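Side-chain contact in suppressor of fused homolog (Drosophila melanogaster, PDB 6LPH), which probably binds and sequesters transcription factors of the Hedgehog pathway, this chain being its N-terminal part: residues A[211-214]-A[215-219]. Residues are numbered along the deposited sequence; the frame is centred on the assembly and turned at random.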
loop_
_atom_site.group_PDB
_atom_site.type_symbol
_atom_site.label_atom_id
_atom_site.label_comp_id
_atom_site.label_asym_id
_atom_site.label_seq_id
_atom_site.Cartn_x
_atom_site.Cartn_y
_atom_site.Cartn_z
ATOM N N ASN A 211 8.722 6.071 -19.427
ATOM C CA ASN A 211 8.295 4.759 -18.904
ATOM C C ASN A 211 8.402 4.539 -17.396
ATOM O O ASN A 211 9.405 4.880 -16.769
ATOM C CB ASN A 211 8.756 3.558 -19.785
ATOM C CG ASN A 211 9.972 2.825 -19.252
ATOM O OD1 ASN A 211 9.907 2.118 -18.249
ATOM N ND2 ASN A 211 11.065 2.910 -19.988
ATOM N N GLY A 212 7.335 3.985 -16.835
ATOM C CA GLY A 212 7.191 3.825 -15.396
ATOM C C GLY A 212 8.250 2.954 -14.758
ATOM O O GLY A 212 8.766 3.285 -13.702
ATOM N N ARG A 213 8.565 1.832 -15.404
ATOM C CA ARG A 213 9.571 0.909 -14.907
ATOM C C ARG A 213 10.947 1.569 -14.880
ATOM O O ARG A 213 11.707 1.417 -13.912
ATOM C CB ARG A 213 9.556 -0.310 -15.822
ATOM C CG ARG A 213 10.498 -1.420 -15.449
ATOM C CD ARG A 213 10.355 -2.584 -16.437
ATOM N NE ARG A 213 8.996 -2.737 -16.959
ATOM C CZ ARG A 213 7.950 -3.160 -16.253
ATOM N NH1 ARG A 213 8.084 -3.462 -14.968
ATOM N NH2 ARG A 213 6.761 -3.270 -16.836
ATOM N N GLY A 214 11.256 2.335 -15.922
ATOM C CA GLY A 214 12.530 3.073 -15.993
ATOM C C GLY A 214 12.649 4.124 -14.878
ATOM O O GLY A 214 13.724 4.304 -14.289
ATOM N N VAL A 215 11.554 4.817 -14.569
ATOM C CA VAL A 215 11.551 5.748 -13.412
ATOM C C VAL A 215 11.698 4.993 -12.065
ATOM O O VAL A 215 12.452 5.432 -11.181
ATOM C CB VAL A 215 10.308 6.679 -13.397
ATOM C CG1 VAL A 215 10.320 7.573 -12.170
ATOM C CG2 VAL A 215 10.247 7.523 -14.667
ATOM N N LEU A 216 10.986 3.874 -11.903
ATOM C CA LEU A 216 11.132 3.058 -10.674
ATOM C C LEU A 216 12.576 2.587 -10.505
ATOM O O LEU A 216 13.110 2.579 -9.386
ATOM C CB LEU A 216 10.215 1.839 -10.699
ATOM C CG LEU A 216 8.727 2.179 -10.578
ATOM C CD1 LEU A 216 7.850 0.973 -10.870
ATOM C CD2 LEU A 216 8.381 2.816 -9.226
ATOM N N ASN A 217 13.202 2.211 -11.625
ATOM C CA ASN A 217 14.579 1.756 -11.605
ATOM C C ASN A 217 15.513 2.846 -11.126
ATOM O O ASN A 217 16.456 2.552 -10.362
ATOM C CB ASN A 217 15.031 1.276 -12.981
ATOM C CG ASN A 217 14.621 -0.156 -13.270
ATOM O OD1 ASN A 217 14.358 -0.941 -12.351
ATOM N ND2 ASN A 217 14.567 -0.514 -14.559
ATOM N N PHE A 218 15.245 4.090 -11.553
ATOM C CA PHE A 218 16.013 5.257 -11.076
ATOM C C PHE A 218 15.872 5.425 -9.566
ATOM O O PHE A 218 16.871 5.612 -8.866
ATOM C CB PHE A 218 15.543 6.566 -11.738
ATOM C CG PHE A 218 15.901 6.702 -13.194
ATOM C CD1 PHE A 218 16.993 6.011 -13.754
ATOM C CD2 PHE A 218 15.150 7.565 -14.014
ATOM C CE1 PHE A 218 17.317 6.167 -15.104
ATOM C CE2 PHE A 218 15.478 7.733 -15.361
ATOM C CZ PHE A 218 16.550 7.020 -15.905
ATOM N N LEU A 219 14.627 5.371 -9.076
ATOM C CA LEU A 219 14.315 5.515 -7.642
ATOM C C LEU A 219 14.999 4.482 -6.743
ATOM O O LEU A 219 15.397 4.795 -5.616
ATOM C CB LEU A 219 12.794 5.482 -7.419
ATOM C CG LEU A 219 11.962 6.612 -8.062
ATOM C CD1 LEU A 219 10.473 6.286 -7.999
ATOM C CD2 LEU A 219 12.229 7.942 -7.371
#
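F218 meets G214 one helical turn back: the carbonyl oxygen G214 O lies over one face of the phenyl ring, displaced toward its rim, and comes 3.4 Å from F218 CG. G214 O also accepts the bond from F218 N (3.1 Å), so the oxygen that takes the amide hydrogen packs against the ring face as well. A chi1 of -71° brings the ring over this oxygen, with CG anti to the carbonyl carbon and beside the backbone N. N217 likewise sets its side chain beside its own acceptor, R213 O, with ND2 3.5 Å from that oxygen, while N217 N donates to it at 2.8 Å. L216 does so with its aliphatic branch point, CG lying 3.3 Å from G212 O, and V215 places methyl CG2 beside N211 O. The helix is kinked here, the amides of R213 and G214 having no bond to the turn before; N211 OD1 accepts from G214 N (2.7 Å) in an Asx motif, the donor standing 42° out of the side-chain carbonyl plane. Within helix 201-219, V215 and L216 face L174 of strand 172-186, whereas the F218 ring meets W210, V240 and F241. Replacing F218 by an alanine is likely to uncover G214 O on the ring side and to remove both the ring that meets W210 and the packing against V240 and F241, though the backbone bond could persist. Four consecutive i to i+4 bonds thus satisfy the carbonyls of N211 to G214, and the side chains one turn on flank these same oxygens, consistent with regular helix resumed after the break.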